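Local coordinates for protein adenylate kinase (Desulfovibrio gigas, PDB 2XB4) that probably catalyses the reversible transfer of the terminal phosphate of ATP to AMP, giving two ADP, and carries a zinc ion, at residues L4-N9 / G84-T89; R36-G41 / I65-E70; V109-L114 / A187-K192; L114-A119 / A169-H174; D175-Y178 / G183-A186. All blocks are in the same frame, centred on the assembly; numbering follows the deposited sequence.

In the fold
Contact 1 joins strand 2-6 of the five-stranded parallel sheet to the loop after strand 80-83, and contact 2, between helices 31-40 and 61-75, is nested within the loop it closes. Contact 3 joins strand 108-113, next to strand 2-6 in the sheet, to helix 184-192; contacts 4 and 5 are nested in the loop it closes. Contacts 4 and 5 share helix 167-177, their centres about 10 Å apart. Contacts 1, 3 and 5 cluster, the centres of 3 and 5 each about 8 Å from that of 1. Contact 2 lies farthest out, its centre about 18 Å from that of contact 1, and joins the predicted NMP region to helix 61-75, consistent with a small peripheral domain meeting the CORE there.

Contact 1: L4-N9 / G84-T89; sequences LIFGPN and GFPRNT. With SRT (S,R meso-tartaric acid), chain C.
The Phe6 ring meets Pro86 along its rim: CE1 lies 3.6 Å from Pro86 O, which sits near the ring plane, and CZ lies 3.9 Å from Pro86 CD. One face of this ring carries a water 3.9 Å above the plane, displaced from the centre. The Phe85 ring, whose CB bond points away from the strand, has Pro86 CB over one face, again toward the rim. Phe6 gains its position with CG beside the backbone N (chi1 -63°), which brings the end of the ring closer to Pro86 than its CB direction would suggest; the two side chains cross nearly at right angles. Leu4 CD2 adds a looser touch at 4.2 Å from Pro86 CD. Here strand 2-6 of the P-loop fold runs toward the nucleotide loop, while Gly84-Arg87 is a predicted AMP-binding loop with a cis peptide before Pro86. No direct hydrogen bond joins the segments. Instead the water donates to Ile5 O at 2.7 Å, accepts from Gly84 N at 3.2 Å and gives a weak bond to Phe85 O, tying backbone to backbone. Farther along the first segment, O3 of the bound tartaric acid makes a weak hydrogen bond to Pro8 O (3.1 Å).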
# COMPACT_ATOMS: atom_id res chain seq x y z
N LEU A 4 7.29 25.73 21.76
CA LEU A 4 6.30 25.53 20.67
C LEU A 4 7.18 25.20 19.45
O LEU A 4 8.21 25.85 19.31
CB LEU A 4 5.57 26.86 20.26
CG LEU A 4 4.36 27.20 21.10
CD1 LEU A 4 4.92 27.69 22.41
CD2 LEU A 4 3.57 28.31 20.42
N ILE A 5 6.84 24.21 18.65
CA ILE A 5 7.60 23.96 17.43
C ILE A 5 6.68 24.08 16.21
O ILE A 5 5.53 23.58 16.21
CB ILE A 5 8.32 22.56 17.50
CG1 ILE A 5 9.27 22.32 16.29
CG2 ILE A 5 7.31 21.41 17.70
CD1 ILE A 5 10.27 21.13 16.60
N PHE A 6 7.18 24.76 15.16
CA PHE A 6 6.45 24.85 13.90
C PHE A 6 7.30 24.26 12.72
O PHE A 6 8.50 24.57 12.57
CB PHE A 6 6.15 26.33 13.55
CG PHE A 6 5.24 27.05 14.54
CD1 PHE A 6 3.84 27.01 14.38
CD2 PHE A 6 5.77 27.71 15.64
CE1 PHE A 6 2.97 27.74 15.27
CE2 PHE A 6 4.96 28.39 16.56
CZ PHE A 6 3.56 28.42 16.41
N GLY A 7 6.63 23.57 11.79
CA GLY A 7 7.28 23.29 10.50
C GLY A 7 6.27 22.58 9.58
O GLY A 7 5.30 21.97 10.10
N PRO A 8 6.48 22.65 8.26
CA PRO A 8 5.53 22.08 7.29
C PRO A 8 5.77 20.58 7.21
O PRO A 8 6.85 20.10 7.63
CB PRO A 8 5.99 22.66 5.95
CG PRO A 8 7.47 22.97 6.13
CD PRO A 8 7.58 23.40 7.62
N ASN A 9 4.81 19.86 6.64
CA ASN A 9 5.12 18.49 6.23
C ASN A 9 6.31 18.46 5.28
O ASN A 9 6.41 19.34 4.41
CB ASN A 9 3.88 17.87 5.55
CG ASN A 9 2.74 17.51 6.59
OD1 ASN A 9 2.94 17.46 7.84
ND2 ASN A 9 1.62 17.23 6.09
N GLY A 84 2.06 21.08 16.56
CA GLY A 84 0.96 20.91 15.65
C GLY A 84 -0.21 21.83 15.96
O GLY A 84 -1.21 21.86 15.22
N PHE A 85 -0.08 22.57 17.06
CA PHE A 85 -1.09 23.58 17.45
C PHE A 85 -0.26 24.75 17.98
O PHE A 85 0.64 24.51 18.78
CB PHE A 85 -2.02 23.01 18.53
CG PHE A 85 -3.09 23.91 18.89
CD1 PHE A 85 -2.84 24.92 19.76
CD2 PHE A 85 -4.34 23.82 18.29
CE1 PHE A 85 -3.80 25.80 20.10
CE2 PHE A 85 -5.37 24.73 18.61
CZ PHE A 85 -5.11 25.73 19.53
N PRO A 86 -0.58 26.02 17.59
CA PRO A 86 -1.72 26.49 16.81
C PRO A 86 -1.48 26.37 15.31
O PRO A 86 -0.32 26.34 14.86
CB PRO A 86 -1.84 27.98 17.25
CG PRO A 86 -0.38 28.34 17.56
CD PRO A 86 0.27 27.13 18.10
N ARG A 87 -2.54 26.40 14.54
CA ARG A 87 -2.37 26.37 13.08
C ARG A 87 -2.70 27.70 12.39
O ARG A 87 -2.41 27.89 11.17
CB ARG A 87 -3.29 25.30 12.46
CG ARG A 87 -2.83 23.83 12.81
CD ARG A 87 -3.83 22.94 12.03
NE ARG A 87 -3.26 22.44 10.76
CZ ARG A 87 -4.02 21.97 9.74
NH1 ARG A 87 -5.39 22.00 9.86
NH2 ARG A 87 -3.46 21.45 8.61
N ASN A 88 -3.37 28.59 13.11
CA ASN A 88 -3.73 29.86 12.48
C ASN A 88 -3.58 30.98 13.53
O ASN A 88 -3.32 30.69 14.73
CB ASN A 88 -5.17 29.77 11.85
CG ASN A 88 -6.30 29.46 12.90
OD1 ASN A 88 -6.30 29.98 14.00
ND2 ASN A 88 -7.27 28.62 12.52
N THR A 89 -3.78 32.22 13.10
CA THR A 89 -3.51 33.38 13.97
C THR A 89 -4.50 33.55 15.11
O THR A 89 -4.10 33.96 16.24
CB THR A 89 -3.36 34.69 13.17
OG1 THR A 89 -4.43 34.75 12.23
CG2 THR A 89 -2.07 34.67 12.37
O1 SRT C . 9.09 15.22 6.83
O11 SRT C . 9.32 14.29 8.88
C1 SRT C . 8.68 14.90 7.98
C2 SRT C . 7.42 15.59 8.24
O2 SRT C . 6.33 15.42 7.34
C3 SRT C . 7.24 16.25 9.56
O3 SRT C . 7.83 17.45 9.00
C4 SRT C . 5.83 16.52 9.89
O4 SRT C . 5.21 15.63 10.49
O41 SRT C . 5.36 17.62 9.55
O HOH W 1 3.02 24.10 16.96

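Contact 2: R36-G41 / I65-E70; sequences REHIGG and IPMVLE
His38 and Met67 form the dense part of this contact. Met67 CG stands over the centre of the imidazole face, 4.0 Å from the centroid and 9° off the normal, a CH-pi contact; the sulfur SD lies farther out and oblique. A bend at the last torsion turns the methyl CE back against His38 CB, an approach so close that its exact length is doubtful, while the two side chains slide past each other in opposite directions. Ile39 crosses Met67 at about a right angle and touches the same methyl with CD1, 3.9 Å from Met67 CE. This is a pairing of two helices whose short axes approach to 10.5 Å at 120°: helix 31-40, in the predicted NMP region, and helix 61-75. The polar side is looser. His38 NE2 gives a weak hydrogen bond to Met67 O, 3.0 Å long but bent to 123°, and has a second weak partner in Thr71 OG1, whereas ND1 is hydrogen-bonded to Thr43 OG1; together they would limit rotation of the ring. At the exposed margin Glu70 brings OE1 to 3.3 Å from His38 CE1, near the ring plane, with the carboxylate moderately tilted against the ring, and the carboxylate would probably polarise the imidazole. Nearby, Glu37 OE1 forms a salt bridge with Lys75 NZ at the end of helix 61-75.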
# COMPACT_ATOMS: atom_id res chain seq x y z
N ARG A 36 -7.46 12.67 22.00
CA ARG A 36 -7.65 11.35 22.61
C ARG A 36 -7.74 11.36 24.14
O ARG A 36 -8.54 10.60 24.71
CB ARG A 36 -6.56 10.36 22.16
CG ARG A 36 -6.79 9.76 20.79
CD ARG A 36 -5.79 8.62 20.55
NE ARG A 36 -4.40 9.07 20.74
CZ ARG A 36 -3.68 9.76 19.83
NH1 ARG A 36 -4.21 10.16 18.67
NH2 ARG A 36 -2.43 10.07 20.10
N GLU A 37 -6.89 12.13 24.82
CA GLU A 37 -7.03 12.33 26.27
C GLU A 37 -8.44 12.91 26.65
O GLU A 37 -9.07 12.49 27.61
CB GLU A 37 -5.93 13.31 26.81
CG GLU A 37 -6.22 13.85 28.28
CD GLU A 37 -5.17 14.85 28.87
OE1 GLU A 37 -4.10 14.97 28.27
OE2 GLU A 37 -5.41 15.51 29.92
N HIS A 38 -8.92 13.92 25.95
CA HIS A 38 -10.14 14.59 26.40
C HIS A 38 -11.44 13.97 25.78
O HIS A 38 -12.44 13.70 26.48
CB HIS A 38 -10.04 16.00 26.00
CG HIS A 38 -9.16 16.82 26.88
ND1 HIS A 38 -9.65 17.48 27.98
CD2 HIS A 38 -7.87 17.14 26.79
CE1 HIS A 38 -8.68 18.19 28.53
NE2 HIS A 38 -7.60 18.03 27.79
N ILE A 39 -11.42 13.78 24.45
CA ILE A 39 -12.60 13.19 23.72
C ILE A 39 -12.78 11.71 24.11
O ILE A 39 -13.86 11.32 24.60
CB ILE A 39 -12.59 13.43 22.15
CG1 ILE A 39 -12.93 14.87 21.82
CG2 ILE A 39 -13.67 12.60 21.41
CD1 ILE A 39 -11.79 15.77 21.81
N GLY A 40 -11.70 10.94 23.99
CA GLY A 40 -11.65 9.59 24.46
C GLY A 40 -11.80 9.45 25.98
O GLY A 40 -12.59 8.62 26.44
N GLY A 41 -11.13 10.23 26.79
CA GLY A 41 -11.34 10.08 28.20
C GLY A 41 -12.59 10.75 28.81
O GLY A 41 -12.80 10.65 30.05
N ILE A 65 -8.86 25.52 23.19
CA ILE A 65 -7.77 26.19 23.91
C ILE A 65 -7.79 25.69 25.37
O ILE A 65 -6.76 25.24 25.84
CB ILE A 65 -7.92 27.71 23.87
CG1 ILE A 65 -7.72 28.24 22.42
CG2 ILE A 65 -6.89 28.38 24.83
CD1 ILE A 65 -6.39 28.07 21.90
N PRO A 66 -8.96 25.70 26.05
CA PRO A 66 -8.92 25.09 27.43
C PRO A 66 -8.47 23.63 27.47
O PRO A 66 -7.79 23.21 28.42
CB PRO A 66 -10.37 25.22 27.93
CG PRO A 66 -11.03 26.24 27.09
CD PRO A 66 -10.20 26.50 25.83
N MET A 67 -8.84 22.84 26.47
CA MET A 67 -8.28 21.49 26.39
C MET A 67 -6.79 21.45 26.34
O MET A 67 -6.18 20.62 27.07
CB MET A 67 -8.80 20.75 25.15
CG MET A 67 -10.21 20.38 25.32
SD MET A 67 -10.92 19.33 23.96
CE MET A 67 -11.92 18.27 24.86
N VAL A 68 -6.20 22.25 25.44
CA VAL A 68 -4.77 22.29 25.33
C VAL A 68 -4.17 22.67 26.70
O VAL A 68 -3.24 22.01 27.21
CB VAL A 68 -4.31 23.29 24.20
CG1 VAL A 68 -2.78 23.49 24.31
CG2 VAL A 68 -4.78 22.76 22.81
N LEU A 69 -4.70 23.73 27.32
CA LEU A 69 -4.09 24.17 28.60
C LEU A 69 -4.22 23.09 29.69
O LEU A 69 -3.27 22.94 30.51
CB LEU A 69 -4.77 25.42 29.14
CG LEU A 69 -4.13 26.75 28.75
CD1 LEU A 69 -2.93 26.94 29.70
CD2 LEU A 69 -3.80 26.83 27.24
N GLU A 70 -5.35 22.35 29.73
CA GLU A 70 -5.51 21.29 30.71
C GLU A 70 -4.47 20.20 30.52
O GLU A 70 -3.99 19.61 31.50
CB GLU A 70 -6.91 20.63 30.65
CG GLU A 70 -7.94 21.55 31.26
CD GLU A 70 -9.27 20.87 31.68
OE1 GLU A 70 -9.58 19.68 31.32
OE2 GLU A 70 -10.05 21.63 32.35

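Contact 3: V109-L114 / A187-K192; sequences VIEILL and AAYYYK
Glu111 and Tyr189 meet at an oblique angle, carboxylate and ring planes 57° apart. The carboxylate comes to the edge of the phenol ring, with Glu111 OE1 in the ring plane 3.8 Å from Tyr189 CE1, so the approach is to the rim and leaves the ring faces aside. Glu111 reaches this point as an extended chain, its CG anti to the backbone N (chi1 178°). Water completes the polar link: one molecule donates to Glu111 OE2 at 2.6 Å and lies 2.6 Å from Tyr189 OH, also in the plane of that ring. A second donates to Glu111 OE1 and accepts a weak, 3.4 Å bond from Lys192 NZ, which is held chiefly by a salt bridge to Glu204 OE2. OE1 is further hydrogen-bonded to Tyr202 OH, which gives this buried carboxylate oxygen two partners.

Val109 and Tyr191 have a different orientation, crossing at about a right angle. Contact is through the base of the tyrosine, Val109 CG2 lying 4.1 Å from Tyr191 CB; the ring leads away from the strand, with Tyr190 CD2 over the centre of one face.

Helix 184-192 packs on strand 108-113, and its side chains also reach the strands flanking it, 2-6 and 201-206: Tyr191 touches Leu4 and Phe6, while Ala188 and Lys192 touch Tyr202.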
# COMPACT_ATOMS: atom_id res chain seq x y z
N VAL A 109 10.65 29.19 20.92
CA VAL A 109 9.76 28.79 19.83
C VAL A 109 10.70 28.39 18.73
O VAL A 109 11.63 29.16 18.37
CB VAL A 109 8.82 29.98 19.35
CG1 VAL A 109 8.09 29.64 18.00
CG2 VAL A 109 7.85 30.31 20.42
N ILE A 110 10.50 27.19 18.21
CA ILE A 110 11.38 26.71 17.11
C ILE A 110 10.61 26.70 15.77
O ILE A 110 9.50 26.16 15.69
CB ILE A 110 11.82 25.28 17.41
CG1 ILE A 110 12.75 25.27 18.65
CG2 ILE A 110 12.60 24.62 16.18
CD1 ILE A 110 13.04 23.84 19.20
N GLU A 111 11.21 27.22 14.71
CA GLU A 111 10.58 27.13 13.41
C GLU A 111 11.57 26.47 12.48
O GLU A 111 12.71 26.95 12.34
CB GLU A 111 10.17 28.52 12.89
CG GLU A 111 9.55 28.47 11.49
CD GLU A 111 9.60 29.82 10.71
OE1 GLU A 111 9.93 30.92 11.26
OE2 GLU A 111 9.33 29.75 9.50
N ILE A 112 11.14 25.40 11.81
CA ILE A 112 11.97 24.79 10.77
C ILE A 112 11.55 25.40 9.41
O ILE A 112 10.38 25.32 9.03
CB ILE A 112 11.80 23.27 10.73
CG1 ILE A 112 12.09 22.71 12.15
CG2 ILE A 112 12.78 22.69 9.62
CD1 ILE A 112 11.72 21.25 12.27
N LEU A 113 12.52 25.98 8.69
CA LEU A 113 12.28 26.82 7.49
C LEU A 113 12.62 25.94 6.33
O LEU A 113 13.74 25.35 6.32
CB LEU A 113 13.28 28.01 7.40
CG LEU A 113 12.79 29.23 8.15
CD1 LEU A 113 12.87 29.02 9.70
CD2 LEU A 113 13.59 30.42 7.71
N LEU A 114 11.73 25.90 5.33
CA LEU A 114 12.01 25.18 4.09
C LEU A 114 11.12 25.83 3.00
O LEU A 114 9.95 26.08 3.27
CB LEU A 114 11.60 23.68 4.35
CG LEU A 114 12.14 22.56 3.51
CD1 LEU A 114 13.62 22.50 3.93
CD2 LEU A 114 11.53 21.31 3.89
N ALA A 187 0.95 32.43 12.19
CA ALA A 187 0.97 32.12 13.62
C ALA A 187 2.39 32.13 14.20
O ALA A 187 2.64 32.73 15.31
CB ALA A 187 0.24 30.78 13.95
N ALA A 188 3.30 31.43 13.52
CA ALA A 188 4.73 31.40 13.93
C ALA A 188 5.30 32.83 14.03
O ALA A 188 5.96 33.18 15.02
CB ALA A 188 5.56 30.60 12.91
N TYR A 189 5.01 33.67 13.02
CA TYR A 189 5.49 35.05 13.01
C TYR A 189 4.88 35.95 14.11
O TYR A 189 5.52 36.88 14.54
CB TYR A 189 5.32 35.73 11.62
CG TYR A 189 5.97 35.03 10.47
CD1 TYR A 189 7.03 34.10 10.66
CD2 TYR A 189 5.59 35.34 9.15
CE1 TYR A 189 7.60 33.43 9.55
CE2 TYR A 189 6.21 34.74 8.05
CZ TYR A 189 7.20 33.81 8.23
OH TYR A 189 7.74 33.18 7.10
N TYR A 190 3.65 35.68 14.50
CA TYR A 190 3.05 36.35 15.63
C TYR A 190 3.92 36.09 16.88
O TYR A 190 4.20 37.04 17.66
CB TYR A 190 1.64 35.84 15.76
CG TYR A 190 1.00 36.10 17.08
CD1 TYR A 190 0.46 37.40 17.39
CD2 TYR A 190 0.83 35.07 18.01
CE1 TYR A 190 -0.17 37.59 18.60
CE2 TYR A 190 0.18 35.33 19.29
CZ TYR A 190 -0.29 36.55 19.52
OH TYR A 190 -0.93 36.84 20.70
N TYR A 191 4.42 34.87 17.03
CA TYR A 191 5.33 34.61 18.17
C TYR A 191 6.70 35.27 17.94
O TYR A 191 7.21 35.90 18.86
CB TYR A 191 5.48 33.11 18.53
CG TYR A 191 4.14 32.56 19.07
CD1 TYR A 191 3.74 32.80 20.39
CD2 TYR A 191 3.30 31.76 18.27
CE1 TYR A 191 2.46 32.37 20.86
CE2 TYR A 191 2.08 31.31 18.73
CZ TYR A 191 1.65 31.66 19.98
OH TYR A 191 0.48 31.14 20.39
N LYS A 192 7.31 35.10 16.77
CA LYS A 192 8.57 35.75 16.48
C LYS A 192 8.56 37.23 16.89
O LYS A 192 9.54 37.76 17.46
CB LYS A 192 8.91 35.61 15.01
CG LYS A 192 10.31 36.01 14.56
CD LYS A 192 10.49 35.75 12.99
CE LYS A 192 11.82 36.45 12.63
NZ LYS A 192 12.40 36.19 11.26
O HOH W 2 9.60 31.40 7.46
O HOH W 3 11.05 33.19 10.25

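Contact 4: L114-A119 / A169-H174; sequences LPREVA and AINKRH
Asn171 OD1 is gripped by two donors: Arg116 NH2, at 3.1 Å with a nearly straight N-H...O angle of 168°, and a water at 2.8 Å. The arginine nitrogen approaches from above the amide carbonyl plane, 40° out of it, whereas the oxygen lies almost within the guanidinium plane. The same water accepts from Arg116 NE at 2.6 Å and sits 2.9 Å from His174 ND1, so one solvent molecule links all three side chains and would resist rotation of each.

An extended Arg116, with CG anti to the backbone N, carries its guanidinium across to the other helix. There one face rests on His174 CB, 3.6 Å from Arg116 NE, while the imidazole plane is turned 75° from the guanidinium. Farther in, Ala119 CB packs obliquely on the ring, 3.7 Å from His174 CE1. The arginine also forms a salt bridge from NH2 to Asp175 OD1, and His174 NE2 is hydrogen-bonded to Asn9 O of the loop after strand 2-6.

The contact brings the first turn of helix 116-124, which follows strand 108-113, against helix 167-177; Tyr178 adjoins both, its ring edge-to-face with His174 and its side chain touching Arg116 and Ala119.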
# COMPACT_ATOMS: atom_id res chain seq x y z
N LEU A 114 11.73 25.90 5.33
CA LEU A 114 12.01 25.18 4.09
C LEU A 114 11.12 25.83 3.00
O LEU A 114 9.95 26.08 3.27
CB LEU A 114 11.60 23.68 4.35
CG LEU A 114 12.14 22.56 3.51
CD1 LEU A 114 13.62 22.50 3.93
CD2 LEU A 114 11.53 21.31 3.89
N PRO A 115 11.65 26.10 1.79
CA PRO A 115 10.69 26.53 0.79
C PRO A 115 9.63 25.46 0.48
O PRO A 115 9.92 24.26 0.49
CB PRO A 115 11.54 26.87 -0.47
CG PRO A 115 12.98 26.95 0.02
CD PRO A 115 13.04 26.13 1.28
N ARG A 116 8.40 25.92 0.28
CA ARG A 116 7.30 25.00 -0.01
C ARG A 116 7.63 24.03 -1.16
O ARG A 116 7.35 22.86 -1.01
CB ARG A 116 6.02 25.76 -0.28
CG ARG A 116 4.91 24.93 -0.89
CD ARG A 116 3.69 25.82 -1.25
NE ARG A 116 2.62 24.91 -1.66
CZ ARG A 116 1.34 25.22 -1.56
NH1 ARG A 116 1.01 26.43 -1.09
NH2 ARG A 116 0.42 24.36 -1.95
N GLU A 117 8.27 24.45 -2.26
CA GLU A 117 8.54 23.51 -3.42
C GLU A 117 9.52 22.39 -2.92
O GLU A 117 9.43 21.21 -3.32
CB GLU A 117 9.13 24.20 -4.72
CG GLU A 117 8.06 25.10 -5.42
CD GLU A 117 8.32 25.48 -6.96
OE1 GLU A 117 9.02 26.50 -7.26
OE2 GLU A 117 7.78 24.75 -7.87
N VAL A 118 10.44 22.79 -2.08
CA VAL A 118 11.43 21.86 -1.48
C VAL A 118 10.73 20.83 -0.56
O VAL A 118 10.94 19.63 -0.68
CB VAL A 118 12.58 22.55 -0.79
CG1 VAL A 118 13.48 21.50 -0.09
CG2 VAL A 118 13.43 23.41 -1.84
N ALA A 119 9.88 21.34 0.35
CA ALA A 119 9.07 20.49 1.22
C ALA A 119 8.24 19.45 0.39
O ALA A 119 8.21 18.25 0.72
CB ALA A 119 8.19 21.40 2.10
N ALA A 169 -3.49 16.43 -1.78
CA ALA A 169 -3.57 16.45 -0.30
C ALA A 169 -2.36 17.22 0.29
O ALA A 169 -2.50 17.90 1.30
CB ALA A 169 -3.59 15.01 0.26
N ILE A 170 -1.17 17.00 -0.29
CA ILE A 170 0.06 17.67 0.14
C ILE A 170 -0.17 19.19 -0.00
O ILE A 170 0.07 19.95 0.95
CB ILE A 170 1.26 17.21 -0.70
CG1 ILE A 170 1.65 15.75 -0.37
CG2 ILE A 170 2.45 18.14 -0.47
CD1 ILE A 170 2.65 15.27 -1.46
N ASN A 171 -0.72 19.61 -1.17
CA ASN A 171 -0.98 21.03 -1.42
C ASN A 171 -2.00 21.68 -0.50
O ASN A 171 -1.84 22.84 -0.13
CB ASN A 171 -1.35 21.29 -2.88
CG ASN A 171 -0.13 21.21 -3.80
OD1 ASN A 171 0.95 21.64 -3.42
ND2 ASN A 171 -0.34 20.78 -5.04
N LYS A 172 -3.03 20.96 -0.10
CA LYS A 172 -3.97 21.56 0.79
C LYS A 172 -3.34 21.72 2.19
O LYS A 172 -3.62 22.74 2.82
CB LYS A 172 -5.19 20.67 0.93
CG LYS A 172 -6.04 20.79 -0.43
CD LYS A 172 -7.11 19.79 -0.42
CE LYS A 172 -8.11 20.14 -1.53
NZ LYS A 172 -9.39 19.66 -0.97
N ARG A 173 -2.47 20.80 2.66
CA ARG A 173 -1.82 21.05 3.95
C ARG A 173 -0.80 22.21 3.85
O ARG A 173 -0.69 23.01 4.80
CB ARG A 173 -1.11 19.80 4.51
CG ARG A 173 -2.07 18.62 4.84
CD ARG A 173 -1.27 17.41 5.31
NE ARG A 173 -2.10 16.25 5.11
CZ ARG A 173 -2.02 15.29 4.15
NH1 ARG A 173 -1.02 15.17 3.22
NH2 ARG A 173 -2.97 14.36 4.19
N HIS A 174 -0.10 22.32 2.70
CA HIS A 174 0.90 23.43 2.53
C HIS A 174 0.21 24.79 2.33
O HIS A 174 0.72 25.87 2.84
CB HIS A 174 1.82 23.10 1.35
CG HIS A 174 2.94 22.16 1.70
ND1 HIS A 174 3.76 21.58 0.75
CD2 HIS A 174 3.42 21.74 2.90
CE1 HIS A 174 4.64 20.78 1.34
NE2 HIS A 174 4.44 20.84 2.65
O HOH W 4 3.22 22.35 -1.99

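Contact 5: D175-Y178 / G183-A186; sequences DIYY and GTLA
Two backbone hydrogen bonds join the end of helix 167-177 to the start of helix 184-192. Thr184 N donates to Ile176 O at 3.1 Å, with an N-H...O angle of 164°, and Leu185 N donates to Tyr177 O at 2.8 Å, with an angle of 156°. A CA-H...O contact from Gly183 CA to Ile176 O, 3.5 Å long, accompanies them; Gly183 is the N-cap residue of the second helix.

The apolar contacts centre on Tyr177. Its CG is anti to the backbone N (chi1 -175°), which swings the ring toward the second helix although the CB bond itself points away. Thr184 and Leu185 both cross this side chain at about a right angle and approach the ring obliquely: Thr184 CB lies 3.6 Å from Tyr177 CD1, and Leu185 CD2 lies 3.6 Å from Tyr177 CE2, the two aromatic atoms being on different flanks. Leu185 spreads its other methyl, CD1, to 4.0 Å from Tyr178 CD1. The neighbouring aromatic side chains also pack together, Tyr177 CD2 sitting 3.7 Å above the centre of the Tyr178 ring.

Two hydroxyls are bonded to other parts of the fold: Thr184 OG1 to Arg87 O of the predicted AMP-binding loop, and Tyr178 OH to Leu114 O.

Carbonyls at the C-terminal end of one helix therefore satisfy amides in the first turn of the next, which is consistent with a tightly held junction between the two helices.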
# COMPACT_ATOMS: atom_id res chain seq x y z
N ASP A 175 -0.95 24.77 1.67
CA ASP A 175 -1.83 25.94 1.65
C ASP A 175 -2.07 26.52 3.00
O ASP A 175 -1.90 27.74 3.19
CB ASP A 175 -3.17 25.66 0.95
CG ASP A 175 -3.04 25.61 -0.58
OD1 ASP A 175 -1.97 25.90 -1.17
OD2 ASP A 175 -4.04 25.25 -1.19
N ILE A 176 -2.37 25.69 3.99
CA ILE A 176 -2.62 26.22 5.30
C ILE A 176 -1.28 26.61 5.94
O ILE A 176 -1.16 27.69 6.51
CB ILE A 176 -3.33 25.18 6.19
CG1 ILE A 176 -4.76 24.94 5.64
CG2 ILE A 176 -3.38 25.66 7.70
CD1 ILE A 176 -5.32 23.47 6.11
N TYR A 177 -0.28 25.72 5.85
CA TYR A 177 1.00 25.99 6.57
C TYR A 177 1.61 27.32 6.04
O TYR A 177 1.98 28.26 6.82
CB TYR A 177 2.02 24.85 6.41
CG TYR A 177 3.25 25.18 7.29
CD1 TYR A 177 3.21 24.92 8.67
CD2 TYR A 177 4.35 25.92 6.78
CE1 TYR A 177 4.24 25.29 9.52
CE2 TYR A 177 5.42 26.31 7.60
CZ TYR A 177 5.35 25.98 8.98
OH TYR A 177 6.38 26.36 9.82
N TYR A 178 1.60 27.47 4.71
CA TYR A 178 2.39 28.60 4.16
C TYR A 178 1.60 29.91 4.00
O TYR A 178 2.13 30.90 3.51
CB TYR A 178 2.99 28.21 2.82
CG TYR A 178 4.21 27.27 2.98
CD1 TYR A 178 5.52 27.79 3.09
CD2 TYR A 178 4.03 25.89 3.00
CE1 TYR A 178 6.66 26.94 3.26
CE2 TYR A 178 5.13 24.98 3.12
CZ TYR A 178 6.46 25.51 3.28
OH TYR A 178 7.56 24.69 3.33
N GLY A 183 -2.53 31.89 8.36
CA GLY A 183 -2.32 30.42 8.46
C GLY A 183 -1.14 30.13 9.43
O GLY A 183 -0.85 30.94 10.36
N THR A 184 -0.41 29.02 9.22
CA THR A 184 0.52 28.64 10.29
C THR A 184 1.79 29.46 10.33
O THR A 184 2.26 29.75 11.41
CB THR A 184 0.84 27.15 10.17
OG1 THR A 184 -0.40 26.48 9.95
CG2 THR A 184 1.44 26.65 11.49
N LEU A 185 2.35 29.84 9.16
CA LEU A 185 3.43 30.79 9.17
C LEU A 185 3.04 32.12 9.82
O LEU A 185 3.90 32.71 10.52
CB LEU A 185 4.00 31.09 7.71
CG LEU A 185 5.00 30.09 7.08
CD1 LEU A 185 5.53 30.74 5.76
CD2 LEU A 185 6.20 29.80 8.08
N ALA A 186 1.83 32.65 9.54
CA ALA A 186 1.40 33.90 10.22
C ALA A 186 1.38 33.64 11.76
O ALA A 186 1.78 34.52 12.51
CB ALA A 186 0.04 34.33 9.70